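Local atomic coordinates of alpha-actinin-like protein 1 (Schizosaccharomyces pombe, PDB entry 5BVR), a protein that binds actin filaments through its N-terminal pair of calponin-homology domains and takes part in actin-ring formation, cytokinesis and septation. Residues W19-P30 with L44-I52; I81-I91 with L107-F115. One frame throughout, in Å; residues are numbered along the deposited sequence.

Both contacts lie in the first calponin-homology domain, and each holds different elements: contact 1 sets the end of helix 11-25 and its following loop on helix 43-53, contact 2 sets the end of helix 67-83 and the loop after it on helix 101-117. Each is greasy inside and wet outside, with no direct hydrogen bond across it. Aromatic rings and leucines fill the inner half of contact 1, while contact 2 rests on aliphatic groups and on a methionine set against the Phe-115 ring. At the surface, waters join an arginine to helix 43-53 in contact 1 and join the loop to helix 101-117 in contact 2. The two meet where Trp-19 packs on Ile-112 and Leu-49 on Ile-81 and Leu-111.

Contact 1 of 2, residues W19-P30 with L44-I52; sequences WFNTKLSSRDLP and LLIQLLEII
Leu-48 lays its CD2 methyl over one face of the Phe-20 ring, a CH-pi contact 3.7 Å from CD2 to the ring centroid and 18° off the normal. The ring swings there with CG anti to the backbone N (chi1 -155°), while its edge meets the carbonyl O of Leu-44. The other methyl of Leu-48, CD1, sits 3.6 Å from Lys-23 CB, and the bent lysine chain runs on across Ile-52 CG2. With Phe-20 cut back to an alanine, the CD2 methyl of Leu-48 would probably lose its aromatic face and a gap open beside Leu-44. Further along, Ile-51 slides past Arg-27 in the opposite direction, its CG1 lying over one face of the guanidinium, 3.3 Å from NE. Leu-29 puts CD2 3.5 Å from Gln-47 NE2. The turn that carries Arg-27 and Leu-29 ends helix 11-25 in a Schellman motif with Asp-28 at positive phi, closed by Leu-29 N to Leu-24 O and Asp-28 N to Ser-25 O; Ser-26 OG also bonds Lys-23 O at 2.5 Å, in the carbonyl plane. Behind the helices, Ile-112 and Leu-111 of helix 101-117 pack on Trp-19 and Leu-48, placing the contact in the calponin-homology helical core. Glu-50 OE2 is held by Leu-57 N, and one water accepts from Arg-27 NH2 and donates to Glu-50 O. Apolar packing thus carries the join, and the arginine's charge is linked to helix 43-53 through solvent.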
loop_
_atom_site.group_PDB
_atom_site.type_symbol
_atom_site.label_atom_id
_atom_site.label_comp_id
_atom_site.label_asym_id
_atom_site.label_seq_id
_atom_site.Cartn_x
_atom_site.Cartn_y
_atom_site.Cartn_z
ATOM N N TRP A 19 -1.262 2.605 5.034
ATOM C CA TRP A 19 -0.113 1.745 4.772
ATOM C C TRP A 19 1.031 2.104 5.745
ATOM O O TRP A 19 1.600 1.226 6.395
ATOM C CB TRP A 19 0.327 1.877 3.309
ATOM C CG TRP A 19 1.577 1.123 3.040
ATOM C CD1 TRP A 19 1.699 -0.213 2.729
ATOM C CD2 TRP A 19 2.900 1.647 3.086
ATOM N NE1 TRP A 19 3.029 -0.525 2.546
ATOM C CE2 TRP A 19 3.784 0.595 2.785
ATOM C CE3 TRP A 19 3.428 2.909 3.345
ATOM C CZ2 TRP A 19 5.162 0.780 2.724
ATOM C CZ3 TRP A 19 4.784 3.089 3.282
ATOM C CH2 TRP A 19 5.642 2.032 2.988
ATOM N N PHE A 20 1.310 3.394 5.856
ATOM C CA PHE A 20 2.376 3.917 6.725
ATOM C C PHE A 20 2.110 3.415 8.147
ATOM O O PHE A 20 3.018 2.907 8.824
ATOM C CB PHE A 20 2.371 5.454 6.621
ATOM C CG PHE A 20 3.676 6.142 6.940
ATOM C CD1 PHE A 20 4.302 5.985 8.161
ATOM C CD2 PHE A 20 4.215 7.027 6.014
ATOM C CE1 PHE A 20 5.465 6.667 8.431
ATOM C CE2 PHE A 20 5.365 7.724 6.286
ATOM C CZ PHE A 20 5.994 7.541 7.499
ATOM N N ASN A 21 0.864 3.537 8.591
ATOM C CA ASN A 21 0.499 3.134 9.944
ATOM C C ASN A 21 0.564 1.642 10.200
ATOM O O ASN A 21 0.918 1.238 11.316
ATOM C CB ASN A 21 -0.856 3.695 10.348
ATOM C CG ASN A 21 -0.810 5.177 10.566
ATOM O OD1 ASN A 21 0.251 5.751 10.823
ATOM N ND2 ASN A 21 -1.952 5.817 10.463
ATOM N N THR A 22 0.255 0.804 9.209
ATOM C CA THR A 22 0.461 -0.631 9.407
ATOM C C THR A 22 1.927 -0.944 9.737
ATOM O O THR A 22 2.224 -1.857 10.499
ATOM C CB THR A 22 0.016 -1.496 8.193
ATOM O OG1 THR A 22 0.870 -1.260 7.068
ATOM C CG2 THR A 22 -1.415 -1.229 7.838
ATOM N N LYS A 23 2.852 -0.187 9.159
ATOM C CA LYS A 23 4.261 -0.388 9.436
ATOM C C LYS A 23 4.637 0.135 10.833
ATOM O O LYS A 23 5.225 -0.594 11.660
ATOM C CB LYS A 23 5.111 0.277 8.361
ATOM C CG LYS A 23 4.859 -0.212 6.945
ATOM C CD LYS A 23 4.907 -1.721 6.798
ATOM C CE LYS A 23 4.629 -2.110 5.356
ATOM N NZ LYS A 23 4.688 -3.585 5.190
ATOM N N LEU A 24 4.279 1.382 11.109
ATOM C CA LEU A 24 4.562 1.984 12.408
ATOM C C LEU A 24 3.963 1.177 13.561
ATOM O O LEU A 24 4.609 1.012 14.599
ATOM C CB LEU A 24 4.023 3.409 12.463
ATOM C CG LEU A 24 4.702 4.447 11.573
ATOM C CD1 LEU A 24 3.955 5.756 11.685
ATOM C CD2 LEU A 24 6.156 4.629 11.972
ATOM N N SER A 25 2.735 0.691 13.393
ATOM C CA SER A 25 2.065 -0.057 14.456
ATOM C C SER A 25 2.759 -1.377 14.747
ATOM O O SER A 25 2.608 -1.935 15.837
ATOM C CB SER A 25 0.604 -0.304 14.103
ATOM O OG SER A 25 -0.094 0.929 14.045
ATOM N N SER A 26 3.536 -1.873 13.793
ATOM C CA SER A 26 4.280 -3.108 14.019
ATOM C C SER A 26 5.340 -2.941 15.122
ATOM O O SER A 26 5.918 -3.924 15.590
ATOM C CB SER A 26 4.911 -3.613 12.716
ATOM O OG SER A 26 6.067 -2.878 12.377
ATOM N N ARG A 27 5.576 -1.700 15.547
ATOM C CA ARG A 27 6.495 -1.403 16.647
ATOM C C ARG A 27 5.863 -0.448 17.663
ATOM O O ARG A 27 6.567 0.258 18.389
ATOM C CB ARG A 27 7.788 -0.810 16.101
ATOM C CG ARG A 27 8.488 -1.720 15.115
ATOM C CD ARG A 27 9.832 -1.155 14.690
ATOM N NE ARG A 27 10.559 -2.092 13.834
ATOM C CZ ARG A 27 11.769 -1.870 13.323
ATOM N NH1 ARG A 27 12.409 -0.732 13.568
ATOM N NH2 ARG A 27 12.343 -2.796 12.562
ATOM N N ASP A 28 4.533 -0.443 17.708
ATOM C CA ASP A 28 3.785 0.363 18.672
ATOM C C ASP A 28 4.189 1.826 18.637
ATOM O O ASP A 28 4.217 2.498 19.674
ATOM C CB ASP A 28 3.990 -0.170 20.100
ATOM C CG ASP A 28 3.423 -1.561 20.298
ATOM O OD1 ASP A 28 2.628 -2.022 19.453
ATOM O OD2 ASP A 28 3.765 -2.191 21.321
ATOM N N LEU A 29 4.519 2.320 17.447
ATOM C CA LEU A 29 4.910 3.716 17.288
ATOM C C LEU A 29 3.667 4.575 17.077
ATOM O O LEU A 29 2.629 4.054 16.672
ATOM C CB LEU A 29 5.891 3.868 16.118
ATOM C CG LEU A 29 7.279 3.266 16.363
ATOM C CD1 LEU A 29 8.123 3.245 15.101
ATOM C CD2 LEU A 29 8.003 4.075 17.437
ATOM N N PRO A 30 3.769 5.886 17.355
ATOM C CA PRO A 30 2.617 6.770 17.147
ATOM C C PRO A 30 2.232 6.805 15.677
ATOM O O PRO A 30 3.099 6.632 14.829
ATOM C CB PRO A 30 3.120 8.143 17.602
ATOM C CG PRO A 30 4.608 8.039 17.657
ATOM C CD PRO A 30 4.920 6.602 17.928
ATOM N N LEU A 44 9.165 10.039 12.070
ATOM C CA LEU A 44 8.363 8.901 11.616
ATOM C C LEU A 44 8.864 8.363 10.285
ATOM O O LEU A 44 8.781 7.158 10.020
ATOM C CB LEU A 44 6.890 9.258 11.544
ATOM C CG LEU A 44 6.217 9.517 12.894
ATOM C CD1 LEU A 44 4.749 9.762 12.686
ATOM C CD2 LEU A 44 6.433 8.391 13.913
ATOM N N LEU A 45 9.399 9.243 9.446
ATOM C CA LEU A 45 10.009 8.787 8.205
ATOM C C LEU A 45 11.230 7.912 8.495
ATOM O O LEU A 45 11.386 6.833 7.943
ATOM C CB LEU A 45 10.382 9.978 7.335
ATOM C CG LEU A 45 10.930 9.714 5.947
ATOM C CD1 LEU A 45 9.960 8.834 5.158
ATOM C CD2 LEU A 45 11.167 11.056 5.244
ATOM N N ILE A 46 12.100 8.348 9.392
ATOM C CA ILE A 46 13.240 7.519 9.751
ATOM C C ILE A 46 12.794 6.177 10.301
ATOM O O ILE A 46 13.310 5.129 9.894
ATOM C CB ILE A 46 14.121 8.238 10.764
ATOM C CG1 ILE A 46 14.862 9.380 10.067
ATOM C CG2 ILE A 46 15.127 7.268 11.444
ATOM C CD1 ILE A 46 15.521 10.364 11.041
ATOM N N GLN A 47 11.839 6.202 11.222
ATOM C CA GLN A 47 11.347 4.968 11.809
ATOM C C GLN A 47 10.706 4.060 10.752
ATOM O O GLN A 47 10.949 2.846 10.755
ATOM C CB GLN A 47 10.389 5.268 12.959
ATOM C CG GLN A 47 11.114 5.930 14.140
ATOM C CD GLN A 47 10.198 6.348 15.280
ATOM O OE1 GLN A 47 9.081 6.811 15.072
ATOM N NE2 GLN A 47 10.681 6.182 16.499
ATOM N N LEU A 48 9.901 4.618 9.856
ATOM C CA LEU A 48 9.358 3.837 8.738
ATOM C C LEU A 48 10.475 3.120 7.973
ATOM O O LEU A 48 10.393 1.915 7.699
ATOM C CB LEU A 48 8.563 4.717 7.765
ATOM C CG LEU A 48 8.018 3.978 6.537
ATOM C CD1 LEU A 48 6.907 3.018 6.918
ATOM C CD2 LEU A 48 7.531 4.979 5.505
ATOM N N LEU A 49 11.528 3.854 7.635
ATOM C CA LEU A 49 12.616 3.310 6.838
ATOM C C LEU A 49 13.327 2.165 7.559
ATOM O O LEU A 49 13.684 1.167 6.939
ATOM C CB LEU A 49 13.601 4.409 6.452
ATOM C CG LEU A 49 13.039 5.424 5.461
ATOM C CD1 LEU A 49 13.941 6.664 5.392
ATOM C CD2 LEU A 49 12.862 4.821 4.061
ATOM N N GLU A 50 13.501 2.290 8.866
ATOM C CA GLU A 50 14.116 1.214 9.639
ATOM C C GLU A 50 13.266 -0.050 9.539
ATOM O O GLU A 50 13.794 -1.153 9.395
ATOM C CB GLU A 50 14.287 1.632 11.098
ATOM C CG GLU A 50 15.405 2.650 11.291
ATOM C CD GLU A 50 15.658 3.012 12.740
ATOM O OE1 GLU A 50 14.688 3.034 13.536
ATOM O OE2 GLU A 50 16.835 3.288 13.076
ATOM N N ILE A 51 11.952 0.132 9.582
ATOM C CA ILE A 51 11.002 -0.973 9.558
ATOM C C ILE A 51 10.954 -1.662 8.200
ATOM O O ILE A 51 11.122 -2.890 8.098
ATOM C CB ILE A 51 9.590 -0.494 9.968
ATOM C CG1 ILE A 51 9.605 0.013 11.422
ATOM C CG2 ILE A 51 8.546 -1.627 9.812
ATOM C CD1 ILE A 51 8.372 0.772 11.833
ATOM N N ILE A 52 10.699 -0.899 7.146
ATOM C CA ILE A 52 10.540 -1.505 5.827
ATOM C C ILE A 52 11.880 -1.890 5.204
ATOM O O ILE A 52 11.934 -2.788 4.354
ATOM C CB ILE A 52 9.705 -0.620 4.878
ATOM C CG1 ILE A 52 10.432 0.698 4.543
ATOM C CG2 ILE A 52 8.339 -0.337 5.495
ATOM C CD1 ILE A 52 9.653 1.667 3.655
HETATM O O HOH W 1 11.903 2.356 13.798
HETATM O O HOH W 2 15.185 -2.070 12.082
#

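Contact 2 of 2, residues I81-I91 with L107-F115; sequences IKSKGMPLTNI and LIWTLILRF
In the first calponin-homology domain, the loop leaving helix 67-83 folds back on helix 101-117, and Met-86 is the side chain it plants there. Its CG lies 3.8 Å from Thr-110 CG2, and its SD reaches Arg-114 CB at 3.6 Å. A bend at chi3 (-73°) carries the terminal methyl on to Phe-115, with CE 3.7 Å from CE2 of the ring. The sulfur approaches the same ring obliquely, 5.1 Å from its centroid, a Met-aromatic contact. Phe-115 is also covered on one face by Arg-114 CG, which lies over the ring centre. Deeper in, Ile-81 CD1 meets Leu-107 CD1 and Leu-111 CD2, each at 3.9 Å, and Leu-49 and Leu-48 of helix 43-53 extend this apolar cluster. Residues 88-112 form the actin-binding region, so the loop from Leu-88 to Ile-91 and the helix from Leu-107 to Ile-112 are its two ends. Here the Ile-91 side chain crosses that of Leu-107 at about a right angle, bringing CD1 to Leu-107 CB. Two waters bridge the segments. One donates to Pro-87 O and also bonds Thr-110 OG1, 2.6 Å away. The other donates to Lys-84 O and accepts a weak bond from Arg-114 NE, in the guanidinium plane. Nearby, Lys-84 NZ and Arg-114 NH2 stand 4.0 Å apart as like charges, the lysine having a long, weak ion pair with Glu-55.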
loop_
_atom_site.group_PDB
_atom_site.type_symbol
_atom_site.label_atom_id
_atom_site.label_comp_id
_atom_site.label_asym_id
_atom_site.label_seq_id
_atom_site.Cartn_x
_atom_site.Cartn_y
_atom_site.Cartn_z
ATOM N N ILE A 81 17.406 6.758 1.559
ATOM C CA ILE A 81 16.616 6.381 0.389
ATOM C C ILE A 81 17.455 6.406 -0.897
ATOM O O ILE A 81 17.438 5.444 -1.699
ATOM C CB ILE A 81 15.381 7.291 0.281
ATOM C CG1 ILE A 81 14.451 7.013 1.475
ATOM C CG2 ILE A 81 14.636 7.053 -1.039
ATOM C CD1 ILE A 81 13.322 8.052 1.641
ATOM N N LYS A 82 18.241 7.461 -1.058
ATOM C CA LYS A 82 19.134 7.580 -2.204
ATOM C C LYS A 82 20.175 6.465 -2.211
ATOM O O LYS A 82 20.479 5.900 -3.264
ATOM C CB LYS A 82 19.818 8.948 -2.179
ATOM C CG LYS A 82 20.749 9.203 -3.343
ATOM C CD LYS A 82 21.374 10.589 -3.256
ATOM C CE LYS A 82 22.327 10.843 -4.423
ATOM N NZ LYS A 82 22.973 12.185 -4.338
ATOM N N SER A 83 20.716 6.149 -1.034
ATOM C CA SER A 83 21.747 5.112 -0.908
ATOM C C SER A 83 21.264 3.743 -1.374
ATOM O O SER A 83 22.073 2.882 -1.735
ATOM C CB SER A 83 22.239 5.014 0.534
ATOM O OG SER A 83 21.393 4.196 1.318
ATOM N N LYS A 84 19.950 3.543 -1.355
ATOM C CA LYS A 84 19.341 2.295 -1.809
ATOM C C LYS A 84 18.949 2.351 -3.284
ATOM O O LYS A 84 18.274 1.454 -3.777
ATOM C CB LYS A 84 18.109 1.957 -0.954
ATOM C CG LYS A 84 18.386 1.868 0.557
ATOM C CD LYS A 84 19.084 0.576 0.967
ATOM C CE LYS A 84 18.120 -0.602 0.963
ATOM N NZ LYS A 84 18.818 -1.894 1.242
ATOM N N GLY A 85 19.371 3.395 -3.988
ATOM C CA GLY A 85 19.121 3.515 -5.414
ATOM C C GLY A 85 17.736 3.973 -5.816
ATOM O O GLY A 85 17.334 3.798 -6.969
ATOM N N MET A 86 17.001 4.578 -4.888
ATOM C CA MET A 86 15.686 5.098 -5.214
ATOM C C MET A 86 15.792 6.528 -5.645
ATOM O O MET A 86 16.536 7.304 -5.030
ATOM C CB MET A 86 14.750 5.034 -4.013
ATOM C CG MET A 86 14.079 3.703 -3.832
ATOM S SD MET A 86 13.370 3.498 -2.213
ATOM C CE MET A 86 14.809 3.266 -1.182
ATOM N N PRO A 87 14.993 6.909 -6.656
ATOM C CA PRO A 87 14.977 8.289 -7.151
ATOM C C PRO A 87 14.381 9.242 -6.130
ATOM O O PRO A 87 13.314 8.948 -5.585
ATOM C CB PRO A 87 14.042 8.206 -8.356
ATOM C CG PRO A 87 13.105 7.093 -8.017
ATOM C CD PRO A 87 13.931 6.092 -7.281
ATOM N N LEU A 88 15.066 10.346 -5.860
ATOM C CA LEU A 88 14.457 11.457 -5.142
ATOM C C LEU A 88 14.410 12.647 -6.076
ATOM O O LEU A 88 14.986 13.705 -5.815
ATOM C CB LEU A 88 15.213 11.768 -3.857
ATOM C CG LEU A 88 15.090 10.629 -2.838
ATOM C CD1 LEU A 88 15.771 10.997 -1.546
ATOM C CD2 LEU A 88 13.633 10.246 -2.572
ATOM N N THR A 89 13.712 12.425 -7.182
ATOM C CA THR A 89 13.513 13.429 -8.205
ATOM C C THR A 89 12.764 14.626 -7.639
ATOM O O THR A 89 11.598 14.525 -7.258
ATOM C CB THR A 89 12.739 12.847 -9.419
ATOM O OG1 THR A 89 12.367 13.907 -10.309
ATOM C CG2 THR A 89 11.474 12.092 -8.982
ATOM N N ASN A 90 13.459 15.755 -7.567
ATOM C CA ASN A 90 12.827 17.019 -7.224
ATOM C C ASN A 90 12.221 17.042 -5.814
ATOM O O ASN A 90 11.187 17.662 -5.595
ATOM C CB ASN A 90 11.753 17.384 -8.268
ATOM C CG ASN A 90 12.348 17.861 -9.585
ATOM O OD1 ASN A 90 13.512 17.600 -9.894
ATOM N ND2 ASN A 90 11.541 18.573 -10.367
ATOM N N ILE A 91 12.863 16.372 -4.860
ATOM C CA ILE A 91 12.476 16.522 -3.459
ATOM C C ILE A 91 13.700 16.803 -2.592
ATOM O O ILE A 91 14.746 16.180 -2.750
ATOM C CB ILE A 91 11.691 15.298 -2.921
ATOM C CG1 ILE A 91 11.009 15.650 -1.596
ATOM C CG2 ILE A 91 12.587 14.076 -2.809
ATOM C CD1 ILE A 91 9.947 14.661 -1.166
ATOM N N LEU A 107 6.962 10.570 -2.580
ATOM C CA LEU A 107 7.997 9.874 -1.867
ATOM C C LEU A 107 7.471 8.577 -1.262
ATOM O O LEU A 107 8.121 7.543 -1.365
ATOM C CB LEU A 107 8.570 10.763 -0.777
ATOM C CG LEU A 107 9.743 10.177 0.012
ATOM C CD1 LEU A 107 10.908 9.852 -0.894
ATOM C CD2 LEU A 107 10.154 11.146 1.098
ATOM N N ILE A 108 6.297 8.632 -0.642
ATOM C CA ILE A 108 5.730 7.441 -0.044
ATOM C C ILE A 108 5.483 6.385 -1.128
ATOM O O ILE A 108 5.757 5.206 -0.912
ATOM C CB ILE A 108 4.464 7.750 0.757
ATOM C CG1 ILE A 108 4.837 8.657 1.931
ATOM C CG2 ILE A 108 3.812 6.455 1.243
ATOM C CD1 ILE A 108 3.678 9.220 2.633
ATOM N N TRP A 109 5.006 6.789 -2.298
ATOM C CA TRP A 109 4.839 5.815 -3.374
ATOM C C TRP A 109 6.176 5.154 -3.736
ATOM O O TRP A 109 6.254 3.945 -3.907
ATOM C CB TRP A 109 4.204 6.433 -4.618
ATOM C CG TRP A 109 4.172 5.458 -5.761
ATOM C CD1 TRP A 109 4.836 5.573 -6.949
ATOM C CD2 TRP A 109 3.502 4.187 -5.794
ATOM N NE1 TRP A 109 4.600 4.469 -7.731
ATOM C CE2 TRP A 109 3.782 3.604 -7.047
ATOM C CE3 TRP A 109 2.682 3.500 -4.893
ATOM C CZ2 TRP A 109 3.280 2.360 -7.419
ATOM C CZ3 TRP A 109 2.175 2.270 -5.262
ATOM C CH2 TRP A 109 2.475 1.711 -6.518
ATOM N N THR A 110 7.246 5.938 -3.788
ATOM C CA THR A 110 8.553 5.390 -4.086
ATOM C C THR A 110 8.915 4.282 -3.080
ATOM O O THR A 110 9.457 3.242 -3.465
ATOM C CB THR A 110 9.602 6.521 -4.088
ATOM O OG1 THR A 110 9.336 7.370 -5.210
ATOM C CG2 THR A 110 11.009 5.971 -4.253
ATOM N N LEU A 111 8.573 4.509 -1.813
ATOM C CA LEU A 111 8.846 3.544 -0.748
ATOM C C LEU A 111 7.939 2.315 -0.860
ATOM O O LEU A 111 8.394 1.206 -0.689
ATOM C CB LEU A 111 8.709 4.195 0.628
ATOM C CG LEU A 111 9.623 5.410 0.881
ATOM C CD1 LEU A 111 9.394 5.926 2.282
ATOM C CD2 LEU A 111 11.074 5.044 0.689
ATOM N N ILE A 112 6.663 2.522 -1.190
ATOM C CA ILE A 112 5.755 1.391 -1.386
ATOM C C ILE A 112 6.271 0.560 -2.547
ATOM O O ILE A 112 6.341 -0.673 -2.489
ATOM C CB ILE A 112 4.306 1.899 -1.618
ATOM C CG1 ILE A 112 3.760 2.477 -0.326
ATOM C CG2 ILE A 112 3.397 0.740 -2.066
ATOM C CD1 ILE A 112 2.462 3.278 -0.504
ATOM N N LEU A 113 6.659 1.221 -3.617
ATOM C CA LEU A 113 7.093 0.491 -4.802
ATOM C C LEU A 113 8.328 -0.335 -4.491
ATOM O O LEU A 113 8.411 -1.507 -4.848
ATOM C CB LEU A 113 7.374 1.468 -5.943
ATOM C CG LEU A 113 7.794 0.812 -7.261
ATOM C CD1 LEU A 113 6.753 -0.207 -7.738
ATOM C CD2 LEU A 113 8.014 1.897 -8.311
ATOM N N ARG A 114 9.265 0.244 -3.744
ATOM C CA ARG A 114 10.509 -0.449 -3.512
ATOM C C ARG A 114 10.347 -1.549 -2.475
ATOM O O ARG A 114 10.863 -2.658 -2.643
ATOM C CB ARG A 114 11.582 0.527 -3.044
ATOM C CG ARG A 114 12.868 -0.119 -2.581
ATOM C CD ARG A 114 13.585 -0.933 -3.636
ATOM N NE ARG A 114 14.898 -1.312 -3.128
ATOM C CZ ARG A 114 15.113 -2.319 -2.287
ATOM N NH1 ARG A 114 14.107 -3.084 -1.873
ATOM N NH2 ARG A 114 16.344 -2.571 -1.865
ATOM N N PHE A 115 9.631 -1.253 -1.399
ATOM C CA PHE A 115 9.644 -2.144 -0.244
ATOM C C PHE A 115 8.451 -3.086 -0.155
ATOM O O PHE A 115 8.450 -4.033 0.627
ATOM C CB PHE A 115 9.820 -1.337 1.045
ATOM C CG PHE A 115 11.162 -0.691 1.150
ATOM C CD1 PHE A 115 12.279 -1.464 1.445
ATOM C CD2 PHE A 115 11.319 0.656 0.908
ATOM C CE1 PHE A 115 13.532 -0.881 1.508
ATOM C CE2 PHE A 115 12.564 1.247 0.976
ATOM C CZ PHE A 115 13.679 0.470 1.292
HETATM O O HOH W 3 15.842 0.521 -5.038
HETATM O O HOH W 4 10.735 9.583 -5.147
#